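Local structure of glutathione S-transferase family protein (Populus trichocarpa, 5F06) at residues 9-22 against 162-175. The protein probably catalyses the conjugation of glutathione to electrophilic compounds RX, releasing a halide anion and a proton, as a Phi-class glutathione transferase. Sequence-based numbering, arbitrary orientation.
With GSH (glutathione), chain C; SO4 (sulfate ion), chain D.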
loop_
_atom_site.group_PDB
_atom_site.type_symbol
_atom_site.label_atom_id
_atom_site.label_comp_id
_atom_site.label_asym_id
_atom_site.label_seq_id
_atom_site.Cartn_x
_atom_site.Cartn_y
_atom_site.Cartn_z
ATOM N N MET A 9 -15.091 10.327 12.888
ATOM C CA MET A 9 -15.723 9.012 12.867
ATOM C C MET A 9 -15.202 8.102 11.746
ATOM O O MET A 9 -15.444 6.896 11.767
ATOM C CB MET A 9 -17.243 9.172 12.741
ATOM C CG MET A 9 -18.018 7.876 12.913
ATOM S SD MET A 9 -19.758 8.137 13.313
ATOM C CE MET A 9 -19.633 8.586 15.043
ATOM N N SER A 10 -14.481 8.659 10.779
ATOM C CA SER A 10 -14.022 7.863 9.646
ATOM C C SER A 10 -12.715 7.139 9.960
ATOM O O SER A 10 -11.829 7.674 10.633
ATOM C CB SER A 10 -13.848 8.731 8.394
ATOM O OG SER A 10 -12.638 9.458 8.421
ATOM N N THR A 11 -12.618 5.911 9.465
ATOM C CA THR A 11 -11.447 5.069 9.674
ATOM C C THR A 11 -10.181 5.714 9.141
ATOM O O THR A 11 -9.121 5.631 9.755
ATOM C CB THR A 11 -11.611 3.713 8.983
ATOM O OG1 THR A 11 -11.916 3.918 7.595
ATOM C CG2 THR A 11 -12.725 2.917 9.629
ATOM N N CYS A 12 -10.306 6.339 7.976
ATOM C CA CYS A 12 -9.166 6.910 7.280
ATOM C C CYS A 12 -8.611 8.137 8.009
ATOM O O CYS A 12 -7.398 8.325 8.076
ATOM C CB CYS A 12 -9.571 7.264 5.852
ATOM S SG CYS A 12 -10.314 5.872 4.964
ATOM N N THR A 13 -9.492 8.964 8.564
ATOM C CA THR A 13 -9.046 10.101 9.366
ATOM C C THR A 13 -8.459 9.617 10.683
ATOM O O THR A 13 -7.422 10.119 11.131
ATOM C CB THR A 13 -10.186 11.091 9.666
ATOM O OG1 THR A 13 -10.820 11.479 8.443
ATOM C CG2 THR A 13 -9.651 12.337 10.370
ATOM N N SER A 14 -9.117 8.641 11.302
ATOM C CA SER A 14 -8.680 8.123 12.596
ATOM C C SER A 14 -7.279 7.531 12.526
ATOM O O SER A 14 -6.536 7.576 13.504
ATOM C CB SER A 14 -9.658 7.070 13.115
ATOM O OG SER A 14 -10.889 7.659 13.498
ATOM N N ARG A 15 -6.922 6.971 11.375
ATOM C CA ARG A 15 -5.590 6.406 11.197
ATOM C C ARG A 15 -4.532 7.496 11.376
ATOM O O ARG A 15 -3.492 7.266 11.998
ATOM C CB ARG A 15 -5.457 5.746 9.821
ATOM C CG ARG A 15 -4.197 4.914 9.669
ATOM C CD ARG A 15 -4.176 4.084 8.390
ATOM N NE ARG A 15 -5.230 3.069 8.366
ATOM C CZ ARG A 15 -6.320 3.109 7.600
ATOM N NH1 ARG A 15 -6.533 4.111 6.753
ATOM N NH2 ARG A 15 -7.206 2.126 7.677
ATOM N N VAL A 16 -4.804 8.685 10.849
ATOM C CA VAL A 16 -3.883 9.806 11.010
ATOM C C VAL A 16 -3.942 10.352 12.436
ATOM O O VAL A 16 -2.904 10.618 13.054
ATOM C CB VAL A 16 -4.194 10.943 10.010
ATOM C CG1 VAL A 16 -3.213 12.099 10.184
ATOM C CG2 VAL A 16 -4.150 10.429 8.585
ATOM N N LEU A 17 -5.154 10.512 12.961
ATOM C CA LEU A 17 -5.323 11.091 14.287
ATOM C C LEU A 17 -4.511 10.345 15.341
ATOM O O LEU A 17 -3.848 10.965 16.168
ATOM C CB LEU A 17 -6.798 11.110 14.679
ATOM C CG LEU A 17 -7.653 12.154 13.958
ATOM C CD1 LEU A 17 -9.111 11.959 14.293
ATOM C CD2 LEU A 17 -7.212 13.565 14.325
ATOM N N THR A 18 -4.545 9.016 15.311
ATOM C CA THR A 18 -3.820 8.247 16.312
ATOM C C THR A 18 -2.313 8.433 16.127
ATOM O O THR A 18 -1.568 8.503 17.109
ATOM C CB THR A 18 -4.191 6.744 16.269
ATOM O OG1 THR A 18 -3.505 6.048 17.318
ATOM C CG2 THR A 18 -3.840 6.123 14.932
ATOM N N CYS A 19 -1.865 8.542 14.878
ATOM C CA CYS A 19 -0.455 8.805 14.603
ATOM C C CYS A 19 -0.036 10.165 15.166
ATOM O O CYS A 19 1.008 10.281 15.812
ATOM C CB CYS A 19 -0.170 8.751 13.099
ATOM S SG CYS A 19 1.567 9.103 12.660
ATOM N N LEU A 20 -0.852 11.188 14.928
ATOM C CA LEU A 20 -0.587 12.520 15.469
ATOM C C LEU A 20 -0.439 12.489 16.996
ATOM O O LEU A 20 0.449 13.142 17.545
ATOM C CB LEU A 20 -1.696 13.494 15.060
ATOM C CG LEU A 20 -1.700 13.904 13.583
ATOM C CD1 LEU A 20 -3.051 14.469 13.159
ATOM C CD2 LEU A 20 -0.601 14.921 13.319
ATOM N N HIS A 21 -1.288 11.726 17.679
ATOM C CA HIS A 21 -1.228 11.644 19.139
ATOM C C HIS A 21 -0.018 10.856 19.625
ATOM O O HIS A 21 0.596 11.223 20.633
ATOM C CB HIS A 21 -2.508 11.016 19.700
ATOM C CG HIS A 21 -3.720 11.874 19.530
ATOM N ND1 HIS A 21 -3.737 13.209 19.876
ATOM C CD2 HIS A 21 -4.957 11.590 19.061
ATOM C CE1 HIS A 21 -4.933 13.710 19.624
ATOM N NE2 HIS A 21 -5.692 12.749 19.128
ATOM N N GLU A 22 0.314 9.768 18.934
ATOM C CA GLU A 22 1.515 9.006 19.259
ATOM C C GLU A 22 2.736 9.919 19.235
ATOM O O GLU A 22 3.652 9.767 20.043
ATOM C CB GLU A 22 1.711 7.844 18.282
ATOM C CG GLU A 22 0.707 6.709 18.434
ATOM C CD GLU A 22 0.950 5.849 19.667
ATOM O OE1 GLU A 22 1.943 6.079 20.385
ATOM O OE2 GLU A 22 0.138 4.934 19.912
ATOM N N TYR A 162 5.993 -1.757 19.435
ATOM C CA TYR A 162 4.890 -1.156 18.701
ATOM C C TYR A 162 5.457 -0.316 17.559
ATOM O O TYR A 162 6.490 0.336 17.723
ATOM C CB TYR A 162 4.036 -0.304 19.634
ATOM C CG TYR A 162 2.811 0.307 18.994
ATOM C CD1 TYR A 162 1.715 -0.476 18.657
ATOM C CD2 TYR A 162 2.740 1.671 18.749
ATOM C CE1 TYR A 162 0.590 0.080 18.087
ATOM C CE2 TYR A 162 1.618 2.237 18.176
ATOM C CZ TYR A 162 0.546 1.441 17.849
ATOM O OH TYR A 162 -0.572 2.008 17.282
ATOM N N SER A 163 4.801 -0.345 16.402
ATOM C CA SER A 163 5.255 0.446 15.260
ATOM C C SER A 163 4.105 0.924 14.376
ATOM O O SER A 163 2.938 0.625 14.630
ATOM C CB SER A 163 6.237 -0.363 14.415
ATOM O OG SER A 163 5.550 -1.223 13.525
ATOM N N LEU A 164 4.457 1.671 13.336
ATOM C CA LEU A 164 3.487 2.170 12.369
ATOM C C LEU A 164 2.700 1.026 11.728
ATOM O O LEU A 164 1.537 1.196 11.354
ATOM C CB LEU A 164 4.197 2.992 11.290
ATOM C CG LEU A 164 3.286 3.757 10.330
ATOM C CD1 LEU A 164 2.548 4.881 11.052
ATOM C CD2 LEU A 164 4.107 4.300 9.169
ATOM N N ALA A 165 3.339 -0.136 11.607
ATOM C CA ALA A 165 2.694 -1.322 11.050
ATOM C C ALA A 165 1.442 -1.691 11.837
ATOM O O ALA A 165 0.375 -1.881 11.256
ATOM C CB ALA A 165 3.668 -2.497 11.023
ATOM N N ASP A 166 1.571 -1.793 13.157
ATOM C CA ASP A 166 0.427 -2.110 14.004
ATOM C C ASP A 166 -0.616 -0.999 13.939
ATOM O O ASP A 166 -1.810 -1.261 13.783
ATOM C CB ASP A 166 0.870 -2.324 15.450
ATOM C CG ASP A 166 2.069 -3.236 15.561
ATOM O OD1 ASP A 166 1.886 -4.474 15.568
ATOM O OD2 ASP A 166 3.199 -2.704 15.639
ATOM N N LEU A 167 -0.145 0.239 14.060
ATOM C CA LEU A 167 -1.014 1.411 14.094
ATOM C C LEU A 167 -1.998 1.443 12.931
ATOM O O LEU A 167 -3.184 1.744 13.117
ATOM C CB LEU A 167 -0.167 2.689 14.091
ATOM C CG LEU A 167 -0.932 4.012 14.218
ATOM C CD1 LEU A 167 -0.099 5.037 14.968
ATOM C CD2 LEU A 167 -1.358 4.574 12.857
ATOM N N HIS A 168 -1.516 1.133 11.732
ATOM C CA HIS A 168 -2.360 1.224 10.550
ATOM C C HIS A 168 -3.564 0.287 10.616
ATOM O O HIS A 168 -4.543 0.499 9.906
ATOM C CB HIS A 168 -1.547 0.943 9.284
ATOM C CG HIS A 168 -0.684 2.088 8.867
ATOM N ND1 HIS A 168 0.234 1.996 7.844
ATOM C CD2 HIS A 168 -0.601 3.357 9.335
ATOM C CE1 HIS A 168 0.849 3.158 7.701
ATOM N NE2 HIS A 168 0.360 4.001 8.592
ATOM N N HIS A 169 -3.497 -0.723 11.482
ATOM C CA HIS A 169 -4.578 -1.710 11.627
ATOM C C HIS A 169 -5.723 -1.245 12.526
ATOM O O HIS A 169 -6.790 -1.858 12.548
ATOM C CB HIS A 169 -4.039 -3.016 12.211
ATOM C CG HIS A 169 -3.132 -3.772 11.296
ATOM N ND1 HIS A 169 -1.817 -3.419 11.091
ATOM C CD2 HIS A 169 -3.346 -4.877 10.544
ATOM C CE1 HIS A 169 -1.261 -4.268 10.247
ATOM N NE2 HIS A 169 -2.167 -5.165 9.902
ATOM N N LEU A 170 -5.497 -0.187 13.290
ATOM C CA LEU A 170 -6.416 0.161 14.367
ATOM C C LEU A 170 -7.831 0.521 13.894
ATOM O O LEU A 170 -8.802 -0.010 14.432
ATOM C CB LEU A 170 -5.840 1.311 15.203
ATOM C CG LEU A 170 -4.730 0.918 16.189
ATOM C CD1 LEU A 170 -4.052 2.161 16.742
ATOM C CD2 LEU A 170 -5.265 0.061 17.339
ATOM N N PRO A 171 -7.962 1.406 12.889
ATOM C CA PRO A 171 -9.317 1.919 12.635
ATOM C C PRO A 171 -10.297 0.892 12.062
ATOM O O PRO A 171 -11.391 0.779 12.608
ATOM C CB PRO A 171 -9.081 3.062 11.636
ATOM C CG PRO A 171 -7.655 3.418 11.781
ATOM C CD PRO A 171 -6.953 2.136 12.104
ATOM N N TYR A 172 -9.937 0.163 11.007
ATOM C CA TYR A 172 -10.873 -0.812 10.440
ATOM C C TYR A 172 -11.134 -1.941 11.429
ATOM O O TYR A 172 -12.245 -2.463 11.517
ATOM C CB TYR A 172 -10.354 -1.388 9.122
ATOM C CG TYR A 172 -10.823 -0.643 7.893
ATOM C CD1 TYR A 172 -12.170 -0.384 7.684
ATOM C CD2 TYR A 172 -9.920 -0.206 6.935
ATOM C CE1 TYR A 172 -12.604 0.299 6.569
ATOM C CE2 TYR A 172 -10.348 0.478 5.812
ATOM C CZ TYR A 172 -11.693 0.727 5.638
ATOM O OH TYR A 172 -12.121 1.405 4.522
ATOM N N THR A 173 -10.112 -2.315 12.187
ATOM C CA THR A 173 -10.278 -3.394 13.141
ATOM C C THR A 173 -11.219 -2.934 14.249
ATOM O O THR A 173 -12.054 -3.707 14.713
ATOM C CB THR A 173 -8.934 -3.855 13.721
ATOM O OG1 THR A 173 -8.034 -4.161 12.648
ATOM C CG2 THR A 173 -9.117 -5.100 14.580
ATOM N N TYR A 174 -11.113 -1.669 14.648
ATOM C CA TYR A 174 -11.976 -1.144 15.700
ATOM C C TYR A 174 -13.444 -1.329 15.326
ATOM O O TYR A 174 -14.265 -1.730 16.156
ATOM C CB TYR A 174 -11.685 0.337 15.971
ATOM C CG TYR A 174 -12.487 0.876 17.130
ATOM C CD1 TYR A 174 -12.221 0.459 18.427
ATOM C CD2 TYR A 174 -13.520 1.780 16.931
ATOM C CE1 TYR A 174 -12.948 0.930 19.490
ATOM C CE2 TYR A 174 -14.257 2.259 17.998
ATOM C CZ TYR A 174 -13.965 1.831 19.273
ATOM O OH TYR A 174 -14.691 2.297 20.345
ATOM N N TYR A 175 -13.772 -1.059 14.069
ATOM C CA TYR A 175 -15.147 -1.200 13.614
ATOM C C TYR A 175 -15.526 -2.664 13.399
ATOM O O TYR A 175 -16.666 -3.053 13.664
ATOM C CB TYR A 175 -15.367 -0.400 12.332
ATOM C CG TYR A 175 -15.632 1.081 12.552
ATOM C CD1 TYR A 175 -16.285 1.537 13.694
ATOM C CD2 TYR A 175 -15.248 2.020 11.608
ATOM C CE1 TYR A 175 -16.533 2.880 13.893
ATOM C CE2 TYR A 175 -15.497 3.372 11.801
ATOM C CZ TYR A 175 -16.141 3.791 12.944
ATOM O OH TYR A 175 -16.401 5.127 13.149
HETATM N N1 GSH C . -6.749 4.957 0.391
HETATM C CA1 GSH C . -7.442 6.049 0.992
HETATM C C1 GSH C . -6.743 6.453 2.273
HETATM O O11 GSH C . -6.213 5.576 3.003
HETATM O O12 GSH C . -6.696 7.661 2.612
HETATM C CB1 GSH C . -8.879 5.657 1.280
HETATM C CG1 GSH C . -9.662 6.905 1.660
HETATM C CD1 GSH C . -11.103 6.578 2.030
HETATM O OE1 GSH C . -11.554 5.455 1.863
HETATM N N2 GSH C . -11.913 7.619 2.588
HETATM C CA2 GSH C . -13.274 7.395 2.965
HETATM C C2 GSH C . -14.164 8.423 2.273
HETATM O O2 GSH C . -13.722 9.520 1.996
HETATM C CB2 GSH C . -13.421 7.596 4.457
HETATM S SG2 GSH C . -12.686 6.256 5.367
HETATM N N3 GSH C . -15.533 8.104 1.957
HETATM C CA3 GSH C . -16.379 9.092 1.312
HETATM C C3 GSH C . -16.723 8.672 -0.114
HETATM O O31 GSH C . -17.757 9.135 -0.671
HETATM O O32 GSH C . -15.980 7.869 -0.736
HETATM S S SO4 D . -15.657 4.021 7.306
HETATM O O1 SO4 D . -16.894 3.640 7.991
HETATM O O2 SO4 D . -14.735 2.890 7.308
HETATM O O3 SO4 D . -15.953 4.404 5.929
HETATM O O4 SO4 D . -15.049 5.150 8.004
HETATM O O HOH W 1 -7.195 -0.123 9.462
#
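Arg15 reaches from helix 11-22 across to the backbone of 162-175, where its NE donates to His168 O at 3.1 Å. The bond is nearly straight (166°), lies close to the guanidinium plane and meets a lone pair of the carbonyl. A water accepts from Arg15 NH2 and donates to the same His168 O, while Arg15 NH1 bonds Ser66 of the glutathione site. CG lies anti to the backbone N (chi1 -169°), and a bend at chi3 brings NE to the carbonyl; Pro171 CG sits over one face of the guanidinium. Arg15 CD packs against His168 CD2 at 3.8 Å. Cutting the arginine back to an alanine is likely to leave His168 O and Ser66 without their partner and open a gap against the His168 ring. The contact forms part of the interface between the thioredoxin-like N-terminal domain and the all-helical C-terminal domain of the glutathione transferase fold. At the glutathione-binding end Pro171 CB lies 3.2 Å from Thr11 O. Thr11 OG1 stands 3.7 Å above the Tyr172 ring, offset toward its rim. Thr11 CG2 touches Tyr175 CD2 at 3.3 Å. Farther along the helix, Leu167 CD2 meets Arg15 O at 3.5 Å.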